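PDB 2XQ0: leucine aminopeptidase 2, which cleaves amino-terminal residues, preferentially from di- and tripeptides, as a zinc-dependent M1-family aminopeptidase with a low epoxide hydrolase activity in vitro. Local coordinates for residues Asp532-Leu544 with Phe564-Tyr576. Residues are numbered along the deposited sequence; the frame is centred on the assembly and turned at random.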
loop_
_atom_site.group_PDB
_atom_site.type_symbol
_atom_site.label_atom_id
_atom_site.label_comp_id
_atom_site.label_asym_id
_atom_site.label_seq_id
_atom_site.Cartn_x
_atom_site.Cartn_y
_atom_site.Cartn_z
ATOM N N ASP A 532 -3.854 -22.264 -26.216
ATOM C CA ASP A 532 -4.870 -21.419 -25.603
ATOM C C ASP A 532 -6.184 -22.133 -25.325
ATOM O O ASP A 532 -6.581 -23.066 -26.029
ATOM C CB ASP A 532 -5.096 -20.117 -26.386
ATOM C CG ASP A 532 -5.486 -20.360 -27.829
ATOM O OD1 ASP A 532 -6.103 -19.460 -28.429
ATOM O OD2 ASP A 532 -5.184 -21.450 -28.358
ATOM N N TRP A 533 -6.819 -21.690 -24.248
ATOM C CA TRP A 533 -8.158 -22.108 -23.873
ATOM C C TRP A 533 -9.208 -21.676 -24.893
ATOM O O TRP A 533 -10.325 -22.205 -24.901
ATOM C CB TRP A 533 -8.511 -21.502 -22.512
ATOM C CG TRP A 533 -7.911 -22.239 -21.373
ATOM C CD1 TRP A 533 -6.789 -21.902 -20.669
ATOM C CD2 TRP A 533 -8.404 -23.446 -20.794
ATOM N NE1 TRP A 533 -6.557 -22.828 -19.678
ATOM C CE2 TRP A 533 -7.532 -23.792 -19.740
ATOM C CE3 TRP A 533 -9.501 -24.272 -21.065
ATOM C CZ2 TRP A 533 -7.723 -24.930 -18.959
ATOM C CZ3 TRP A 533 -9.689 -25.399 -20.287
ATOM C CH2 TRP A 533 -8.807 -25.718 -19.245
ATOM N N ALA A 534 -8.866 -20.708 -25.744
ATOM C CA ALA A 534 -9.824 -20.245 -26.730
ATOM C C ALA A 534 -10.318 -21.392 -27.606
ATOM O O ALA A 534 -11.441 -21.353 -28.110
ATOM C CB ALA A 534 -9.230 -19.127 -27.587
ATOM N N LYS A 535 -9.492 -22.425 -27.764
ATOM C CA LYS A 535 -9.790 -23.498 -28.708
ATOM C C LYS A 535 -10.489 -24.687 -28.049
ATOM O O LYS A 535 -10.726 -25.714 -28.687
ATOM C CB LYS A 535 -8.516 -23.938 -29.436
ATOM C CG LYS A 535 -7.329 -24.211 -28.521
ATOM C CD LYS A 535 -6.091 -24.639 -29.305
ATOM C CE LYS A 535 -4.965 -25.072 -28.368
ATOM N NZ LYS A 535 -3.761 -25.555 -29.102
ATOM N N PHE A 536 -10.839 -24.533 -26.777
ATOM C CA PHE A 536 -11.575 -25.569 -26.061
ATOM C C PHE A 536 -12.797 -25.007 -25.351
ATOM O O PHE A 536 -13.000 -25.286 -24.169
ATOM C CB PHE A 536 -10.664 -26.259 -25.044
ATOM C CG PHE A 536 -9.410 -26.822 -25.650
ATOM C CD1 PHE A 536 -8.194 -26.176 -25.484
ATOM C CD2 PHE A 536 -9.450 -27.986 -26.405
ATOM C CE1 PHE A 536 -7.037 -26.683 -26.049
ATOM C CE2 PHE A 536 -8.296 -28.507 -26.969
ATOM C CZ PHE A 536 -7.086 -27.851 -26.792
ATOM N N PRO A 537 -13.616 -24.219 -26.074
ATOM C CA PRO A 537 -14.799 -23.544 -25.521
ATOM C C PRO A 537 -15.700 -24.454 -24.673
ATOM O O PRO A 537 -16.246 -23.986 -23.673
ATOM C CB PRO A 537 -15.549 -23.049 -26.771
ATOM C CG PRO A 537 -14.916 -23.746 -27.934
ATOM C CD PRO A 537 -13.506 -24.005 -27.528
ATOM N N VAL A 538 -15.851 -25.720 -25.059
ATOM C CA VAL A 538 -16.664 -26.664 -24.286
ATOM C C VAL A 538 -16.070 -26.866 -22.896
ATOM O O VAL A 538 -16.793 -26.903 -21.897
ATOM C CB VAL A 538 -16.820 -28.016 -25.015
ATOM C CG1 VAL A 538 -17.794 -28.924 -24.275
ATOM C CG2 VAL A 538 -17.305 -27.783 -26.419
ATOM N N ALA A 539 -14.745 -26.969 -22.831
ATOM C CA ALA A 539 -14.040 -27.091 -21.556
ATOM C C ALA A 539 -14.111 -25.813 -20.721
ATOM O O ALA A 539 -14.368 -25.853 -19.511
ATOM C CB ALA A 539 -12.582 -27.500 -21.794
ATOM N N SER A 540 -13.880 -24.668 -21.353
ATOM C CA SER A 540 -13.846 -23.426 -20.600
ATOM C C SER A 540 -15.254 -23.079 -20.117
ATOM O O SER A 540 -15.444 -22.631 -18.987
ATOM C CB SER A 540 -13.231 -22.299 -21.429
ATOM O OG SER A 540 -13.937 -22.135 -22.637
ATOM N N ARG A 541 -16.240 -23.315 -20.971
ATOM C CA ARG A 541 -17.647 -23.171 -20.591
ATOM C C ARG A 541 -18.085 -24.182 -19.516
ATOM O O ARG A 541 -18.820 -23.829 -18.592
ATOM C CB ARG A 541 -18.558 -23.250 -21.829
ATOM C CG ARG A 541 -18.411 -22.056 -22.765
ATOM C CD ARG A 541 -19.297 -22.170 -23.995
ATOM N NE ARG A 541 -19.508 -20.874 -24.641
ATOM C CZ ARG A 541 -18.734 -20.371 -25.599
ATOM N NH1 ARG A 541 -17.684 -21.050 -26.038
ATOM N NH2 ARG A 541 -19.012 -19.185 -26.123
ATOM N N ALA A 542 -17.631 -25.430 -19.638
ATOM C CA ALA A 542 -17.905 -26.456 -18.627
ATOM C C ALA A 542 -17.300 -26.075 -17.272
ATOM O O ALA A 542 -17.930 -26.262 -16.230
ATOM C CB ALA A 542 -17.382 -27.818 -19.078
ATOM N N LEU A 543 -16.072 -25.554 -17.305
ATOM C CA LEU A 543 -15.388 -25.053 -16.108
ATOM C C LEU A 543 -16.332 -24.132 -15.338
ATOM O O LEU A 543 -16.693 -24.393 -14.188
ATOM C CB LEU A 543 -14.129 -24.270 -16.520
ATOM C CG LEU A 543 -13.048 -23.846 -15.509
ATOM C CD1 LEU A 543 -13.624 -23.235 -14.239
ATOM C CD2 LEU A 543 -12.099 -24.988 -15.178
ATOM N N LEU A 544 -16.735 -23.057 -16.001
ATOM C CA LEU A 544 -17.569 -22.026 -15.389
ATOM C C LEU A 544 -18.887 -22.600 -14.881
ATOM O O LEU A 544 -19.382 -22.198 -13.826
ATOM C CB LEU A 544 -17.838 -20.903 -16.390
ATOM C CG LEU A 544 -16.702 -19.924 -16.695
ATOM C CD1 LEU A 544 -15.410 -20.632 -17.053
ATOM C CD2 LEU A 544 -17.121 -18.993 -17.820
ATOM N N PHE A 564 -13.077 -13.351 -14.617
ATOM C CA PHE A 564 -13.100 -12.548 -15.834
ATOM C C PHE A 564 -11.858 -12.801 -16.689
ATOM O O PHE A 564 -11.960 -12.978 -17.908
ATOM C CB PHE A 564 -13.255 -11.068 -15.503
ATOM C CG PHE A 564 -14.678 -10.645 -15.312
ATOM C CD1 PHE A 564 -15.598 -10.793 -16.337
ATOM C CD2 PHE A 564 -15.098 -10.085 -14.122
ATOM C CE1 PHE A 564 -16.912 -10.398 -16.171
ATOM C CE2 PHE A 564 -16.416 -9.681 -13.956
ATOM C CZ PHE A 564 -17.318 -9.838 -14.975
ATOM N N LYS A 565 -10.695 -12.849 -16.043
ATOM C CA LYS A 565 -9.439 -13.058 -16.752
ATOM C C LYS A 565 -9.389 -14.437 -17.417
ATOM O O LYS A 565 -8.970 -14.568 -18.572
ATOM C CB LYS A 565 -8.253 -12.867 -15.807
ATOM C CG LYS A 565 -6.897 -12.964 -16.481
ATOM C CD LYS A 565 -5.789 -12.964 -15.441
ATOM C CE LYS A 565 -4.423 -12.934 -16.082
ATOM N NZ LYS A 565 -3.325 -13.065 -15.082
ATOM N N PHE A 566 -9.821 -15.474 -16.707
ATOM C CA PHE A 566 -9.889 -16.785 -17.347
ATOM C C PHE A 566 -10.804 -16.721 -18.558
ATOM O O PHE A 566 -10.503 -17.299 -19.603
ATOM C CB PHE A 566 -10.394 -17.868 -16.414
ATOM C CG PHE A 566 -10.621 -19.185 -17.103
ATOM C CD1 PHE A 566 -9.542 -19.980 -17.477
ATOM C CD2 PHE A 566 -11.906 -19.624 -17.389
ATOM C CE1 PHE A 566 -9.744 -21.204 -18.113
ATOM C CE2 PHE A 566 -12.116 -20.848 -18.026
ATOM C CZ PHE A 566 -11.031 -21.635 -18.389
ATOM N N GLN A 567 -11.927 -16.021 -18.406
ATOM C CA GLN A 567 -12.887 -15.873 -19.486
ATOM C C GLN A 567 -12.238 -15.212 -20.693
ATOM O O GLN A 567 -12.521 -15.581 -21.838
ATOM C CB GLN A 567 -14.112 -15.082 -19.021
ATOM C CG GLN A 567 -15.101 -15.911 -18.211
ATOM C CD GLN A 567 -16.250 -15.085 -17.668
ATOM O OE1 GLN A 567 -16.345 -13.886 -17.925
ATOM N NE2 GLN A 567 -17.128 -15.724 -16.905
ATOM N N ILE A 568 -11.355 -14.250 -20.436
ATOM C CA ILE A 568 -10.667 -13.531 -21.509
ATOM C C ILE A 568 -9.607 -14.413 -22.173
ATOM O O ILE A 568 -9.532 -14.498 -23.397
ATOM C CB ILE A 568 -10.008 -12.230 -20.998
ATOM C CG1 ILE A 568 -11.071 -11.258 -20.470
ATOM C CG2 ILE A 568 -9.184 -11.579 -22.098
ATOM C CD1 ILE A 568 -12.197 -10.996 -21.447
ATOM N N PHE A 569 -8.791 -15.060 -21.349
ATOM C CA PHE A 569 -7.769 -15.989 -21.827
ATOM C C PHE A 569 -8.388 -17.100 -22.678
ATOM O O PHE A 569 -7.735 -17.660 -23.563
ATOM C CB PHE A 569 -6.994 -16.580 -20.641
ATOM C CG PHE A 569 -5.696 -15.875 -20.353
ATOM C CD1 PHE A 569 -5.687 -14.639 -19.717
ATOM C CD2 PHE A 569 -4.484 -16.446 -20.721
ATOM C CE1 PHE A 569 -4.493 -13.989 -19.450
ATOM C CE2 PHE A 569 -3.286 -15.798 -20.458
ATOM C CZ PHE A 569 -3.288 -14.567 -19.826
ATOM N N ALA A 570 -9.656 -17.398 -22.399
ATOM C CA ALA A 570 -10.423 -18.380 -23.153
ATOM C C ALA A 570 -11.250 -17.715 -24.255
ATOM O O ALA A 570 -11.960 -18.383 -25.003
ATOM C CB ALA A 570 -11.325 -19.185 -22.216
ATOM N N LYS A 571 -11.151 -16.396 -24.347
ATOM C CA LYS A 571 -11.859 -15.653 -25.381
ATOM C C LYS A 571 -13.323 -16.088 -25.521
ATOM O O LYS A 571 -13.805 -16.329 -26.632
ATOM C CB LYS A 571 -11.132 -15.782 -26.726
ATOM C CG LYS A 571 -9.725 -15.202 -26.733
ATOM C CD LYS A 571 -9.074 -15.340 -28.104
ATOM C CE LYS A 571 -7.736 -14.620 -28.151
ATOM N NZ LYS A 571 -6.810 -15.139 -27.105
ATOM N N LEU A 572 -14.022 -16.197 -24.394
ATOM C CA LEU A 572 -15.466 -16.405 -24.414
ATOM C C LEU A 572 -16.104 -15.051 -24.650
ATOM O O LEU A 572 -16.276 -14.266 -23.715
ATOM C CB LEU A 572 -15.965 -17.005 -23.097
ATOM C CG LEU A 572 -15.484 -18.413 -22.736
ATOM C CD1 LEU A 572 -15.955 -18.807 -21.345
ATOM C CD2 LEU A 572 -15.947 -19.429 -23.772
ATOM N N GLN A 573 -16.443 -14.781 -25.907
ATOM C CA GLN A 573 -16.845 -13.441 -26.330
ATOM C C GLN A 573 -18.121 -12.933 -25.665
ATOM O O GLN A 573 -18.276 -11.728 -25.466
ATOM C CB GLN A 573 -16.962 -13.369 -27.855
ATOM C CG GLN A 573 -15.632 -13.524 -28.580
ATOM C CD GLN A 573 -15.781 -13.538 -30.093
ATOM O OE1 GLN A 573 -16.786 -14.009 -30.627
ATOM N NE2 GLN A 573 -14.773 -13.024 -30.790
ATOM N N GLU A 574 -19.025 -13.843 -25.314
ATOM C CA GLU A 574 -20.304 -13.449 -24.722
ATOM C C GLU A 574 -20.154 -12.866 -23.312
ATOM O O GLU A 574 -21.098 -12.285 -22.768
ATOM C CB GLU A 574 -21.311 -14.609 -24.735
ATOM C CG GLU A 574 -20.988 -15.759 -23.793
ATOM C CD GLU A 574 -19.962 -16.722 -24.359
ATOM O OE1 GLU A 574 -19.500 -16.503 -25.499
ATOM O OE2 GLU A 574 -19.622 -17.700 -23.663
ATOM N N GLU A 575 -18.962 -13.007 -22.736
ATOM C CA GLU A 575 -18.689 -12.500 -21.391
ATOM C C GLU A 575 -17.977 -11.138 -21.367
ATOM O O GLU A 575 -17.858 -10.509 -20.313
ATOM C CB GLU A 575 -17.896 -13.535 -20.591
ATOM C CG GLU A 575 -18.606 -14.877 -20.437
ATOM C CD GLU A 575 -19.954 -14.768 -19.734
ATOM O OE1 GLU A 575 -20.199 -13.760 -19.040
ATOM O OE2 GLU A 575 -20.772 -15.700 -19.869
ATOM N N TYR A 576 -17.511 -10.681 -22.525
ATOM C CA TYR A 576 -16.792 -9.412 -22.613
ATOM C C TYR A 576 -17.605 -8.246 -22.045
ATOM O O TYR A 576 -17.040 -7.278 -21.536
ATOM C CB TYR A 576 -16.409 -9.103 -24.063
ATOM C CG TYR A 576 -15.491 -10.117 -24.722
ATOM C CD1 TYR A 576 -15.222 -10.043 -26.083
ATOM C CD2 TYR A 576 -14.892 -11.137 -23.992
ATOM C CE1 TYR A 576 -14.388 -10.953 -26.700
ATOM C CE2 TYR A 576 -14.052 -12.046 -24.602
ATOM C CZ TYR A 576 -13.808 -11.947 -25.962
ATOM O OH TYR A 576 -12.977 -12.848 -26.589
#
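Phe-566 drives its ring edge into the face of Trp-533, a T-shaped pair with CE1 of Phe-566 3.7 Å from CD2 of Trp-533 and the planes at 70°. With CG anti to the backbone N (chi1 173°), the phenylalanine leans out of segment 564-569 toward segment 537-544, which runs nearly antiparallel to it. CG of Leu-543 lies 4.0 Å from CE2 of Phe-566, and CD2 of Leu-544 packs 3.7 Å from CD1 of Leu-572. Tryptophan suits its place by pairing a broad face with a donor: its NE1 bonds to the carbonyl of Leu-518, fixing the indole. Replacing Trp-533 by alanine is likely to deprive the edge of Phe-566 of its aromatic face and the Leu-518 carbonyl of this donor.

Small residues permit the closest backbone approach. CB of Ala-570 sits 3.7 Å from CB of Ser-540, while the CA of Ala-534 makes a CA-H...O contact of 3.3 Å to O of Ala-570, just before the Schellman turn at Lys-571. Ser-540 is tolerated among apolar neighbours because its OG turns back to O of Pro-537 (3.1 Å), reaching it from above the carbonyl plane.

At the solvent-exposed margin, NH2 of Arg-541 forms a salt bridge to OE1 of Glu-574 (2.8 Å), though the hydrogen bond within it is weak, bent to 116°. CD2 of Leu-572 rests over one guanidinium face, toward its rim; the long arginine reaches past this methyl to the carboxylate. Within this helical C-terminal domain, apolar and aromatic packing chiefly joins the 3-10 turn and start of helix 537-546 to the end of helix 557-569 and its following turn, the ion pair being peripheral.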